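Local coordinates for devB protein (Vibrio cholerae O1 biovar eltor str. N16961, PDB 1Y89), which probably hydrolyses 6-phosphogluconolactone to 6-phosphogluconate in the pentose phosphate pathway, at residues A[19-24]-A[55-60]; A[30-35]-A[120-125]; A[63-68]-A[113-118]; A[106-111]-A[170-175]. One frame throughout, in Å; residues are numbered along the deposited sequence.

Contact 1: residues A[19-24]-A[55-60]. With PE5 (3,6,9,12,15,18,21,24-octaoxahexacosan-1-ol), chain F.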
loop_
_atom_site.group_PDB
_atom_site.type_symbol
_atom_site.label_atom_id
_atom_site.label_comp_id
_atom_site.label_asym_id
_atom_site.label_seq_id
_atom_site.Cartn_x
_atom_site.Cartn_y
_atom_site.Cartn_z
ATOM N N ASP A 19 8.082 -5.362 9.678
ATOM C CA ASP A 19 7.226 -4.480 10.509
ATOM C C ASP A 19 5.803 -5.015 10.559
ATOM O O ASP A 19 5.171 -4.980 11.622
ATOM C CB ASP A 19 7.250 -3.033 10.047
ATOM C CG ASP A 19 8.608 -2.362 10.307
ATOM O OD1 ASP A 19 9.375 -2.852 11.172
ATOM O OD2 ASP A 19 8.881 -1.347 9.656
ATOM N N ASP A 20 5.314 -5.530 9.436
ATOM C CA ASP A 20 3.958 -6.102 9.404
ATOM C C ASP A 20 3.907 -7.367 10.268
ATOM O O ASP A 20 2.955 -7.562 11.013
ATOM C CB ASP A 20 3.556 -6.443 7.958
ATOM C CG ASP A 20 3.055 -5.241 7.188
ATOM O OD1 ASP A 20 3.016 -4.130 7.751
ATOM O OD2 ASP A 20 2.705 -5.393 6.006
HETATM N N MSE A 21 4.940 -8.207 10.168
HETATM C CA MSE A 21 5.024 -9.436 10.971
HETATM C C MSE A 21 4.929 -9.100 12.473
HETATM O O MSE A 21 4.203 -9.745 13.230
HETATM C CB MSE A 21 6.336 -10.166 10.651
HETATM C CG MSE A 21 6.381 -11.607 11.039
HETATM SE SE MSE A 21 5.304 -12.628 9.722
HETATM C CE MSE A 21 6.482 -12.802 8.329
ATOM N N LEU A 22 5.700 -8.107 12.896
ATOM C CA LEU A 22 5.609 -7.587 14.265
ATOM C C LEU A 22 4.169 -7.166 14.630
ATOM O O LEU A 22 3.617 -7.596 15.668
ATOM C CB LEU A 22 6.571 -6.391 14.436
ATOM C CG LEU A 22 6.636 -5.718 15.821
ATOM C CD1 LEU A 22 6.905 -6.743 16.907
ATOM C CD2 LEU A 22 7.707 -4.620 15.868
ATOM N N ALA A 23 3.562 -6.316 13.799
ATOM C CA ALA A 23 2.213 -5.812 14.099
ATOM C C ALA A 23 1.183 -6.949 14.156
ATOM O O ALA A 23 0.334 -6.995 15.055
ATOM C CB ALA A 23 1.777 -4.760 13.031
ATOM N N TYR A 24 1.267 -7.874 13.204
ATOM C CA TYR A 24 0.400 -9.055 13.246
ATOM C C TYR A 24 0.532 -9.781 14.584
ATOM O O TYR A 24 -0.478 -10.173 15.165
ATOM C CB TYR A 24 0.756 -10.040 12.126
ATOM C CG TYR A 24 0.119 -9.736 10.781
ATOM C CD1 TYR A 24 -1.289 -9.690 10.640
ATOM C CD2 TYR A 24 0.916 -9.567 9.626
ATOM C CE1 TYR A 24 -1.881 -9.452 9.377
ATOM C CE2 TYR A 24 0.328 -9.322 8.368
ATOM C CZ TYR A 24 -1.062 -9.263 8.255
ATOM O OH TYR A 24 -1.644 -9.039 7.017
ATOM N N ASN A 55 13.284 -10.629 19.428
ATOM C CA ASN A 55 12.706 -10.537 20.766
ATOM C C ASN A 55 11.335 -9.866 20.859
ATOM O O ASN A 55 10.550 -10.227 21.729
ATOM C CB ASN A 55 13.714 -9.892 21.734
ATOM C CG ASN A 55 14.841 -10.867 22.116
ATOM O OD1 ASN A 55 15.966 -10.761 21.625
ATOM N ND2 ASN A 55 14.518 -11.855 22.962
ATOM N N ASP A 56 11.062 -8.888 19.987
ATOM C CA ASP A 56 9.824 -8.117 20.080
ATOM C C ASP A 56 8.638 -8.821 19.415
ATOM O O ASP A 56 7.485 -8.602 19.800
ATOM C CB ASP A 56 9.993 -6.738 19.450
ATOM C CG ASP A 56 10.929 -5.827 20.260
ATOM O OD1 ASP A 56 11.407 -6.238 21.329
ATOM O OD2 ASP A 56 11.179 -4.711 19.795
ATOM N N ILE A 57 8.906 -9.621 18.387
ATOM C CA ILE A 57 7.804 -10.308 17.714
ATOM C C ILE A 57 7.223 -11.349 18.684
ATOM O O ILE A 57 7.962 -12.124 19.297
ATOM C CB ILE A 57 8.234 -10.954 16.377
ATOM C CG1 ILE A 57 8.593 -9.831 15.388
ATOM C CG2 ILE A 57 7.102 -11.899 15.844
ATOM C CD1 ILE A 57 8.963 -10.325 13.969
ATOM N N GLN A 58 5.906 -11.346 18.844
ATOM C CA GLN A 58 5.288 -12.317 19.749
ATOM C C GLN A 58 5.049 -13.595 18.990
ATOM O O GLN A 58 3.937 -13.843 18.505
ATOM C CB GLN A 58 4.008 -11.721 20.356
ATOM C CG GLN A 58 4.300 -10.381 21.093
ATOM C CD GLN A 58 5.278 -10.525 22.273
ATOM O OE1 GLN A 58 5.012 -11.269 23.241
ATOM N NE2 GLN A 58 6.420 -9.799 22.207
ATOM N N TRP A 59 6.109 -14.397 18.860
ATOM C CA TRP A 59 6.089 -15.632 18.035
ATOM C C TRP A 59 4.981 -16.597 18.410
ATOM O O TRP A 59 4.520 -17.362 17.563
ATOM C CB TRP A 59 7.450 -16.357 18.116
ATOM C CG TRP A 59 8.577 -15.480 17.640
ATOM C CD1 TRP A 59 9.507 -14.852 18.417
ATOM C CD2 TRP A 59 8.830 -15.073 16.294
ATOM N NE1 TRP A 59 10.354 -14.105 17.623
ATOM C CE2 TRP A 59 9.966 -14.242 16.315
ATOM C CE3 TRP A 59 8.235 -15.380 15.049
ATOM C CZ2 TRP A 59 10.498 -13.677 15.154
ATOM C CZ3 TRP A 59 8.780 -14.818 13.885
ATOM C CH2 TRP A 59 9.890 -13.985 13.957
ATOM N N LYS A 60 4.567 -16.571 19.685
ATOM C CA LYS A 60 3.498 -17.445 20.168
ATOM C C LYS A 60 2.146 -17.241 19.448
ATOM O O LYS A 60 1.316 -18.158 19.417
ATOM C CB LYS A 60 3.315 -17.313 21.700
ATOM C CG LYS A 60 2.729 -15.972 22.109
ATOM C CD LYS A 60 2.743 -15.739 23.637
ATOM C CE LYS A 60 2.390 -14.268 23.990
ATOM N NZ LYS A 60 2.207 -14.103 25.497
HETATM O O1 PE5 F . -2.796 -4.309 13.228
HETATM C C1 PE5 F . -2.801 -5.355 12.247
HETATM C C2 PE5 F . -1.376 -5.703 11.837
HETATM O O2 PE5 F . -1.302 -5.937 10.431
HETATM C C3 PE5 F . -0.194 -5.333 9.781
HETATM C C4 PE5 F . -0.421 -5.480 8.297
HETATM O O3 PE5 F . -1.049 -4.315 7.776
#
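Asp56, the last residue of the short helix 53-56, meets Leu22 of helix 10-25, which packs on one face of the Rossmann-like sheet and carries PE5 on another flank, against Ala23 and one face of the Tyr24 ring. The CD1 methyl of Leu22 rests 3.5 Å from Asp56 O; CG anti to the backbone N (chi1 -179°) aims the side chain at the turn, and chi2 sends the CD1 branch to it. Ile57, where the chain leaves helical geometry, brings CG1 to 3.8 Å from Leu22 CD1. Its CD1 continues inward to Met21, a selenomethionine, 4.1 Å from Met21 CG, with Leu48 and Leu62 closing round both side chains. Gln58, the centre of an inverse gamma turn, curls back so that its NE2 donates to Asp56 O at 2.9 Å, from above the carbonyl plane; its backbone N pairs with Ser25 OG, tying the turn to the end of helix 10-25. Trp59 then slides its indole beneath Ile57, whose CG2 stands 3.5 Å above the Trp59 ring plane, over its centre.

Contact 2: residues A[30-35]-A[120-125]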
loop_
_atom_site.group_PDB
_atom_site.type_symbol
_atom_site.label_atom_id
_atom_site.label_comp_id
_atom_site.label_asym_id
_atom_site.label_seq_id
_atom_site.Cartn_x
_atom_site.Cartn_y
_atom_site.Cartn_z
ATOM N N PRO A 30 -4.240 -15.879 17.105
ATOM C CA PRO A 30 -3.537 -16.564 16.027
ATOM C C PRO A 30 -3.611 -15.848 14.701
ATOM O O PRO A 30 -4.681 -15.353 14.300
ATOM C CB PRO A 30 -4.239 -17.932 15.934
ATOM C CG PRO A 30 -4.875 -18.134 17.256
ATOM C CD PRO A 30 -5.298 -16.735 17.700
ATOM N N VAL A 31 -2.458 -15.787 14.041
ATOM C CA VAL A 31 -2.314 -15.233 12.700
ATOM C C VAL A 31 -1.624 -16.337 11.890
ATOM O O VAL A 31 -0.538 -16.815 12.265
ATOM C CB VAL A 31 -1.460 -13.931 12.682
ATOM C CG1 VAL A 31 -1.281 -13.390 11.222
ATOM C CG2 VAL A 31 -2.072 -12.867 13.627
ATOM N N HIS A 32 -2.286 -16.753 10.811
ATOM C CA HIS A 32 -1.769 -17.813 9.944
ATOM C C HIS A 32 -1.094 -17.213 8.724
ATOM O O HIS A 32 -1.750 -16.500 7.906
ATOM C CB HIS A 32 -2.908 -18.758 9.581
ATOM C CG HIS A 32 -3.394 -19.524 10.765
ATOM N ND1 HIS A 32 -2.708 -20.613 11.266
ATOM C CD2 HIS A 32 -4.449 -19.318 11.598
ATOM C CE1 HIS A 32 -3.344 -21.072 12.332
ATOM N NE2 HIS A 32 -4.408 -20.303 12.554
ATOM N N ILE A 33 0.206 -17.508 8.611
ATOM C CA ILE A 33 1.061 -16.936 7.584
ATOM C C ILE A 33 1.643 -18.071 6.734
ATOM O O ILE A 33 2.146 -19.064 7.258
ATOM C CB ILE A 33 2.171 -16.046 8.185
ATOM C CG1 ILE A 33 1.497 -14.881 8.976
ATOM C CG2 ILE A 33 3.156 -15.501 7.047
ATOM C CD1 ILE A 33 2.385 -14.209 9.930
ATOM N N SER A 34 1.542 -17.914 5.421
ATOM C CA SER A 34 2.104 -18.892 4.493
ATOM C C SER A 34 3.431 -18.363 3.895
ATOM O O SER A 34 3.474 -17.254 3.322
ATOM C CB SER A 34 1.098 -19.200 3.396
ATOM O OG SER A 34 1.688 -20.065 2.428
ATOM N N LEU A 35 4.488 -19.173 3.991
ATOM C CA LEU A 35 5.827 -18.765 3.564
ATOM C C LEU A 35 6.231 -19.403 2.252
ATOM O O LEU A 35 6.007 -20.587 2.057
ATOM C CB LEU A 35 6.852 -19.164 4.626
ATOM C CG LEU A 35 6.699 -18.541 6.026
ATOM C CD1 LEU A 35 7.761 -19.095 6.969
ATOM C CD2 LEU A 35 6.840 -16.993 5.931
ATOM N N ALA A 120 -7.300 -27.220 7.159
ATOM C CA ALA A 120 -8.741 -27.170 7.365
ATOM C C ALA A 120 -9.116 -27.281 8.832
ATOM O O ALA A 120 -10.149 -26.712 9.258
ATOM C CB ALA A 120 -9.465 -28.287 6.554
ATOM N N HIS A 121 -8.316 -28.034 9.600
ATOM C CA HIS A 121 -8.633 -28.274 11.008
ATOM C C HIS A 121 -8.482 -27.015 11.879
ATOM O O HIS A 121 -9.357 -26.710 12.681
ATOM C CB HIS A 121 -7.816 -29.427 11.612
ATOM C CG HIS A 121 -8.198 -29.759 13.026
ATOM N ND1 HIS A 121 -9.450 -30.223 13.372
ATOM C CD2 HIS A 121 -7.497 -29.682 14.181
ATOM C CE1 HIS A 121 -9.498 -30.447 14.674
ATOM N NE2 HIS A 121 -8.331 -30.110 15.192
ATOM N N VAL A 122 -7.392 -26.291 11.708
ATOM C CA VAL A 122 -7.076 -25.257 12.686
ATOM C C VAL A 122 -7.205 -23.826 12.199
ATOM O O VAL A 122 -7.315 -22.912 13.022
ATOM C CB VAL A 122 -5.706 -25.459 13.373
ATOM C CG1 VAL A 122 -5.622 -26.866 13.992
ATOM C CG2 VAL A 122 -4.556 -25.203 12.432
ATOM N N ILE A 123 -7.222 -23.632 10.883
ATOM C CA ILE A 123 -7.357 -22.268 10.349
ATOM C C ILE A 123 -8.837 -21.978 10.106
ATOM O O ILE A 123 -9.518 -22.760 9.435
ATOM C CB ILE A 123 -6.565 -22.070 9.020
ATOM C CG1 ILE A 123 -5.107 -22.510 9.179
ATOM C CG2 ILE A 123 -6.630 -20.591 8.551
ATOM C CD1 ILE A 123 -4.296 -22.516 7.843
ATOM N N PRO A 124 -9.348 -20.842 10.622
ATOM C CA PRO A 124 -10.765 -20.533 10.358
ATOM C C PRO A 124 -11.049 -20.591 8.868
ATOM O O PRO A 124 -10.230 -20.138 8.048
ATOM C CB PRO A 124 -10.911 -19.095 10.866
ATOM C CG PRO A 124 -9.849 -18.983 11.947
ATOM C CD PRO A 124 -8.688 -19.799 11.427
ATOM N N THR A 125 -12.201 -21.156 8.513
ATOM C CA THR A 125 -12.539 -21.381 7.113
ATOM C C THR A 125 -13.668 -20.468 6.645
ATOM O O THR A 125 -14.393 -19.876 7.462
ATOM C CB THR A 125 -12.966 -22.833 6.895
ATOM O OG1 THR A 125 -14.055 -23.124 7.789
ATOM C CG2 THR A 125 -11.802 -23.786 7.203
HETATM O O HOH W 1 -6.211 -20.969 14.470
#
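Strand 31-35, an inner parallel strand of the main sheet, presents His32 to the turn that ends helix 108-122. The imidazole lies flat against Ile123 in a CH-pi contact: CG1 of Ile123 is 3.7 Å from the centroid of the His32 ring and only 11° off its normal, while Ile123 CG2 leans over the CD2 side of the ring at 4.0 Å from that atom. His32 CD2 also comes within 4.3 Å of Pro124 CD. At the ring edge, in plane, a water sits 2.7 Å from His32 NE2 and gives a hydrogen bond of 2.7 Å to Val122 O, so it bridges imidazole and helix end. The other nitrogen, ND1, is hydrogen-bonded to Trp65 NE1 of the next strand. Held at both nitrogens and covered on one face, the ring has little freedom to rotate. Val31 and Ile33, its neighbours in the strand, face helix 10-25 instead, the arrangement of a three-layer alpha/beta/alpha sandwich with helices on both faces of the sheet.

Contact 3: residues A[63-68]-A[113-118]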
loop_
_atom_site.group_PDB
_atom_site.type_symbol
_atom_site.label_atom_id
_atom_site.label_comp_id
_atom_site.label_asym_id
_atom_site.label_seq_id
_atom_site.Cartn_x
_atom_site.Cartn_y
_atom_site.Cartn_z
ATOM N N HIS A 63 1.569 -18.370 13.264
ATOM C CA HIS A 63 1.632 -19.743 12.793
ATOM C C HIS A 63 2.176 -19.742 11.386
ATOM O O HIS A 63 1.656 -19.028 10.525
ATOM C CB HIS A 63 0.224 -20.386 12.828
ATOM C CG HIS A 63 -0.263 -20.622 14.222
ATOM N ND1 HIS A 63 -0.264 -21.867 14.810
ATOM C CD2 HIS A 63 -0.656 -19.747 15.185
ATOM C CE1 HIS A 63 -0.711 -21.763 16.054
ATOM N NE2 HIS A 63 -0.946 -20.484 16.308
ATOM N N PHE A 64 3.235 -20.502 11.155
ATOM C CA PHE A 64 3.844 -20.537 9.833
ATOM C C PHE A 64 3.516 -21.816 9.119
ATOM O O PHE A 64 3.647 -22.917 9.691
ATOM C CB PHE A 64 5.378 -20.368 9.898
ATOM C CG PHE A 64 5.798 -18.991 10.287
ATOM C CD1 PHE A 64 5.371 -17.883 9.561
ATOM C CD2 PHE A 64 6.611 -18.791 11.376
ATOM C CE1 PHE A 64 5.770 -16.575 9.928
ATOM C CE2 PHE A 64 7.007 -17.493 11.752
ATOM C CZ PHE A 64 6.579 -16.387 11.023
ATOM N N TRP A 65 3.108 -21.634 7.861
ATOM C CA TRP A 65 2.814 -22.732 6.952
ATOM C C TRP A 65 3.614 -22.416 5.691
ATOM O O TRP A 65 4.212 -21.343 5.617
ATOM C CB TRP A 65 1.324 -22.780 6.612
ATOM C CG TRP A 65 0.416 -22.881 7.808
ATOM C CD1 TRP A 65 0.071 -21.854 8.670
ATOM C CD2 TRP A 65 -0.292 -24.031 8.248
ATOM N NE1 TRP A 65 -0.795 -22.324 9.639
ATOM C CE2 TRP A 65 -1.058 -23.646 9.382
ATOM C CE3 TRP A 65 -0.379 -25.352 7.785
ATOM C CZ2 TRP A 65 -1.865 -24.533 10.073
ATOM C CZ3 TRP A 65 -1.194 -26.243 8.475
ATOM C CH2 TRP A 65 -1.929 -25.823 9.614
ATOM N N TRP A 66 3.644 -23.356 4.750
ATOM C CA TRP A 66 4.336 -23.204 3.472
ATOM C C TRP A 66 3.388 -23.217 2.296
ATOM O O TRP A 66 2.492 -24.088 2.238
ATOM C CB TRP A 66 5.453 -24.261 3.326
ATOM C CG TRP A 66 6.675 -23.750 4.044
ATOM C CD1 TRP A 66 7.747 -23.092 3.495
ATOM C CD2 TRP A 66 6.886 -23.759 5.455
ATOM N NE1 TRP A 66 8.611 -22.708 4.484
ATOM C CE2 TRP A 66 8.100 -23.092 5.699
ATOM C CE3 TRP A 66 6.144 -24.260 6.551
ATOM C CZ2 TRP A 66 8.633 -22.941 7.000
ATOM C CZ3 TRP A 66 6.663 -24.098 7.844
ATOM C CH2 TRP A 66 7.879 -23.426 8.058
ATOM N N GLY A 67 3.556 -22.251 1.373
ATOM C CA GLY A 67 2.750 -22.290 0.132
ATOM C C GLY A 67 3.167 -23.497 -0.724
ATOM O O GLY A 67 2.391 -24.044 -1.508
ATOM N N ASP A 68 4.423 -23.897 -0.601
ATOM C CA ASP A 68 4.895 -25.134 -1.235
ATOM C C ASP A 68 6.163 -25.599 -0.523
ATOM O O ASP A 68 6.827 -24.800 0.180
ATOM C CB ASP A 68 5.127 -24.959 -2.784
ATOM C CG ASP A 68 6.306 -24.049 -3.137
ATOM O OD1 ASP A 68 6.447 -22.953 -2.535
ATOM O OD2 ASP A 68 7.073 -24.412 -4.068
ATOM N N GLU A 113 -2.545 -34.688 1.281
ATOM C CA GLU A 113 -3.811 -34.862 2.009
ATOM C C GLU A 113 -3.696 -34.510 3.496
ATOM O O GLU A 113 -4.590 -33.871 4.039
ATOM C CB GLU A 113 -4.363 -36.280 1.838
ATOM C CG GLU A 113 -4.640 -36.585 0.373
ATOM C CD GLU A 113 -5.020 -38.032 0.094
ATOM O OE1 GLU A 113 -5.320 -38.803 1.043
ATOM O OE2 GLU A 113 -5.029 -38.380 -1.100
ATOM N N ARG A 114 -2.631 -34.968 4.161
ATOM C CA ARG A 114 -2.374 -34.573 5.575
ATOM C C ARG A 114 -2.289 -33.050 5.739
ATOM O O ARG A 114 -2.898 -32.450 6.635
ATOM C CB ARG A 114 -1.078 -35.208 6.091
ATOM C CG ARG A 114 -0.915 -35.127 7.624
ATOM C CD ARG A 114 0.563 -35.025 8.070
ATOM N NE ARG A 114 1.253 -33.891 7.441
ATOM C CZ ARG A 114 1.118 -32.621 7.838
ATOM N NH1 ARG A 114 0.341 -32.317 8.900
ATOM N NH2 ARG A 114 1.761 -31.656 7.185
ATOM N N PHE A 115 -1.501 -32.422 4.877
ATOM C CA PHE A 115 -1.328 -30.966 4.873
ATOM C C PHE A 115 -2.690 -30.274 4.719
ATOM O O PHE A 115 -3.026 -29.381 5.498
ATOM C CB PHE A 115 -0.306 -30.616 3.744
ATOM C CG PHE A 115 -0.231 -29.153 3.358
ATOM C CD1 PHE A 115 -0.059 -28.149 4.315
ATOM C CD2 PHE A 115 -0.204 -28.796 2.011
ATOM C CE1 PHE A 115 0.066 -26.800 3.908
ATOM C CE2 PHE A 115 -0.094 -27.447 1.612
ATOM C CZ PHE A 115 0.044 -26.462 2.567
ATOM N N ALA A 116 -3.498 -30.736 3.755
ATOM C CA ALA A 116 -4.819 -30.170 3.531
ATOM C C ALA A 116 -5.704 -30.255 4.792
ATOM O O ALA A 116 -6.374 -29.280 5.163
ATOM C CB ALA A 116 -5.519 -30.881 2.345
ATOM N N GLN A 117 -5.715 -31.429 5.428
ATOM C CA GLN A 117 -6.596 -31.662 6.584
ATOM C C GLN A 117 -6.096 -30.797 7.740
ATOM O O GLN A 117 -6.902 -30.253 8.481
ATOM C CB GLN A 117 -6.575 -33.130 7.022
ATOM C CG GLN A 117 -7.067 -34.131 5.987
ATOM C CD GLN A 117 -8.522 -33.894 5.541
ATOM O OE1 GLN A 117 -8.805 -33.068 4.639
ATOM N NE2 GLN A 117 -9.440 -34.653 6.132
ATOM N N ALA A 118 -4.762 -30.674 7.873
ATOM C CA ALA A 118 -4.147 -29.868 8.939
ATOM C C ALA A 118 -4.569 -28.379 8.821
ATOM O O ALA A 118 -4.956 -27.741 9.832
ATOM C CB ALA A 118 -2.598 -30.000 8.920
#
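Trp65 and Phe115 meet with their side chains crossing at a slant: CE3 of Trp65 comes to 4.2 Å from CE1 of Phe115, arriving at the edge of the phenyl ring and near its plane. One turn further along the helix, Ala118 takes the far end of the indole. Its CB is 4.0 Å from Trp65 CZ3, and its carbonyl O lies 3.6 Å from Trp65 CH2, a van der Waals approach. The phenyl ring also reaches past Trp65 to the backbone, where Phe115 CZ touches Trp66 O at 3.4 Å. Pointing CG away from the backbone N (chi1 166°) swings the ring off the helix toward the strand.

This is helix-on-sheet packing in the Rossmann-like fold. Helix 113-118 runs roughly antiparallel to strand 63-66, at 147°, with the axes 11.2 Å apart, a gap filled by these large side chains. Phe64 and Trp66 turn to the other face of the sheet, where both pack on Leu35.

Around this shell, Met119 and Val122 of the same helix extend the cover of Trp65, while Val174 and Lys176 of the neighbouring strand hold Phe115. His100 stacks on the indole and is itself held by a hydrogen bond between its NE2 and His63 ND1; Phe132 meets the indole edge-to-face.

Contact 4: residues A[106-111]-A[170-175]. With PO4 (phosphate ion), chain C.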
loop_
_atom_site.group_PDB
_atom_site.type_symbol
_atom_site.label_atom_id
_atom_site.label_comp_id
_atom_site.label_asym_id
_atom_site.label_seq_id
_atom_site.Cartn_x
_atom_site.Cartn_y
_atom_site.Cartn_z
ATOM N N ASN A 106 8.121 -37.507 3.262
ATOM C CA ASN A 106 7.092 -38.534 3.281
ATOM C C ASN A 106 6.521 -38.758 1.897
ATOM O O ASN A 106 6.801 -37.985 0.975
ATOM C CB ASN A 106 5.979 -38.144 4.259
ATOM C CG ASN A 106 6.358 -38.384 5.706
ATOM O OD1 ASN A 106 7.463 -38.833 6.003
ATOM N ND2 ASN A 106 5.421 -38.117 6.615
ATOM N N GLU A 107 5.737 -39.821 1.742
ATOM C CA GLU A 107 5.067 -40.087 0.459
ATOM C C GLU A 107 4.217 -38.857 0.087
ATOM O O GLU A 107 3.347 -38.428 0.878
ATOM C CB GLU A 107 4.234 -41.376 0.544
ATOM C CG GLU A 107 3.742 -41.896 -0.796
ATOM C CD GLU A 107 2.521 -41.125 -1.302
ATOM O OE1 GLU A 107 1.532 -41.017 -0.537
ATOM O OE2 GLU A 107 2.561 -40.607 -2.450
ATOM N N PRO A 108 4.478 -38.265 -1.092
ATOM C CA PRO A 108 3.885 -36.932 -1.387
ATOM C C PRO A 108 2.377 -36.851 -1.433
ATOM O O PRO A 108 1.838 -35.859 -0.969
ATOM C CB PRO A 108 4.453 -36.585 -2.774
ATOM C CG PRO A 108 5.716 -37.391 -2.832
ATOM C CD PRO A 108 5.349 -38.707 -2.197
ATOM N N GLN A 109 1.694 -37.849 -2.010
ATOM C CA GLN A 109 0.233 -37.756 -2.116
ATOM C C GLN A 109 -0.459 -37.785 -0.745
ATOM O O GLN A 109 -1.341 -36.961 -0.476
ATOM C CB GLN A 109 -0.332 -38.846 -3.031
ATOM C CG GLN A 109 -1.846 -38.705 -3.279
ATOM C CD GLN A 109 -2.240 -37.317 -3.809
ATOM O OE1 GLN A 109 -1.602 -36.781 -4.749
ATOM N NE2 GLN A 109 -3.321 -36.740 -3.221
ATOM N N ALA A 110 -0.081 -38.750 0.107
ATOM C CA ALA A 110 -0.661 -38.813 1.448
ATOM C C ALA A 110 -0.233 -37.584 2.254
ATOM O O ALA A 110 -0.980 -37.094 3.116
ATOM C CB ALA A 110 -0.281 -40.104 2.160
ATOM N N GLU A 111 0.952 -37.053 1.955
ATOM C CA GLU A 111 1.366 -35.810 2.593
ATOM C C GLU A 111 0.537 -34.599 2.145
ATOM O O GLU A 111 0.115 -33.804 2.990
ATOM C CB GLU A 111 2.888 -35.579 2.475
ATOM C CG GLU A 111 3.344 -34.203 2.993
ATOM C CD GLU A 111 2.932 -33.886 4.439
ATOM O OE1 GLU A 111 2.571 -34.789 5.215
ATOM O OE2 GLU A 111 2.986 -32.707 4.818
ATOM N N GLY A 170 11.630 -32.415 -12.736
ATOM C CA GLY A 170 10.744 -33.470 -12.300
ATOM C C GLY A 170 10.701 -33.588 -10.789
ATOM O O GLY A 170 10.004 -34.440 -10.248
ATOM N N GLN A 171 11.408 -32.707 -10.094
ATOM C CA GLN A 171 11.430 -32.740 -8.642
ATOM C C GLN A 171 9.999 -32.560 -8.137
ATOM O O GLN A 171 9.292 -31.642 -8.567
ATOM C CB GLN A 171 12.296 -31.599 -8.103
ATOM C CG GLN A 171 12.326 -31.533 -6.554
ATOM C CD GLN A 171 12.848 -30.204 -6.068
ATOM O OE1 GLN A 171 12.324 -29.129 -6.427
ATOM N NE2 GLN A 171 13.933 -30.257 -5.297
ATOM N N LEU A 172 9.576 -33.430 -7.221
ATOM C CA LEU A 172 8.233 -33.350 -6.643
ATOM C C LEU A 172 8.109 -32.298 -5.559
ATOM O O LEU A 172 9.036 -32.117 -4.767
ATOM C CB LEU A 172 7.815 -34.715 -6.076
ATOM C CG LEU A 172 7.695 -35.809 -7.143
ATOM C CD1 LEU A 172 7.410 -37.120 -6.457
ATOM C CD2 LEU A 172 6.617 -35.452 -8.199
ATOM N N ARG A 173 6.963 -31.601 -5.548
ATOM C CA ARG A 173 6.610 -30.637 -4.495
ATOM C C ARG A 173 5.190 -30.891 -4.035
ATOM O O ARG A 173 4.357 -31.364 -4.822
ATOM C CB ARG A 173 6.606 -29.203 -5.062
ATOM C CG ARG A 173 8.030 -28.613 -5.278
ATOM C CD ARG A 173 8.416 -28.647 -6.722
ATOM N NE ARG A 173 9.765 -28.096 -6.870
ATOM C CZ ARG A 173 10.055 -26.790 -6.966
ATOM N NH1 ARG A 173 9.090 -25.883 -6.979
ATOM N NH2 ARG A 173 11.320 -26.396 -7.074
ATOM N N VAL A 174 4.902 -30.509 -2.793
ATOM C CA VAL A 174 3.516 -30.381 -2.300
ATOM C C VAL A 174 3.213 -28.883 -2.303
ATOM O O VAL A 174 4.022 -28.090 -1.820
ATOM C CB VAL A 174 3.369 -30.980 -0.884
ATOM C CG1 VAL A 174 1.982 -30.646 -0.284
ATOM C CG2 VAL A 174 3.619 -32.493 -0.945
ATOM N N SER A 175 2.084 -28.504 -2.901
ATOM C CA SER A 175 1.749 -27.105 -3.041
ATOM C C SER A 175 0.353 -26.813 -2.545
ATOM O O SER A 175 -0.535 -27.657 -2.670
ATOM C CB SER A 175 1.824 -26.700 -4.512
ATOM O OG SER A 175 1.684 -25.289 -4.685
HETATM P P PO4 C . 11.067 -22.574 -7.135
HETATM O O1 PO4 C . 9.625 -23.025 -7.298
HETATM O O2 PO4 C . 11.305 -21.448 -8.064
HETATM O O3 PO4 C . 11.185 -22.187 -5.702
HETATM O O4 PO4 C . 11.944 -23.714 -7.490
#
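Pro108 and Val174 form the close inner half of this contact, where the first turn of helix 108-122 lies on strand 172-176. Val174 CG2 sits 3.8 Å from Pro108 O and 4.3 Å from Glu111 CG, and Phe115 and Ala112 press on the same valine. The carboxylate of Glu111 turns off to Arg114 and to the backbone N of Leu103. Toward solvent only Leu172 CD1 meets Pro108 CG, at 4.0 Å, the side chains crossing at about a right angle. On this exposed side Glu107 is the N-cap, its OE1 accepting from Ala110 N and its OE2 from Gln109 N.

Arg173 leaves the strand on the side away from the helix. It holds Gln171 OE1 side-on, with Arg173 NE at 2.8 Å and Arg173 NH2 at 3.0 Å, the oxygen lying near the guanidinium plane, which limits the rotation of the group. A phosphate ion takes nearly straight bonds: Arg173 NH1 to O1 is 2.9 Å at 175°, and Arg173 NH2 to O4 is 2.8 Å at 173°. Arg70 and His144 bind the same ion. Although it probably came from the crystallisation liquor, this cluster is consistent with a site for the phosphate of a sugar-phosphate substrate.

Contacts 2, 3 and 4 follow helix 108-122 from its end to its start as it crosses neighbouring strands on one face of the sheet; contact 1 belongs to the layer on the other face. Contacts 2 and 3 have centres 9 Å apart and share the sheet directly, with Leu35 N 2.7 Å from Trp65 O. Contact 3 leads on to contact 4, 12 Å away between centres, through Phe115 CD2 against Val174 CG1 at 3.7 Å. Contact 1 reaches contact 2 through Met21 SE, 3.3 Å from Ile33 CD1. The phosphate belongs to contact 4, and contact 1 lies remote from it: the centres of the two contacts are about 31 Å apart.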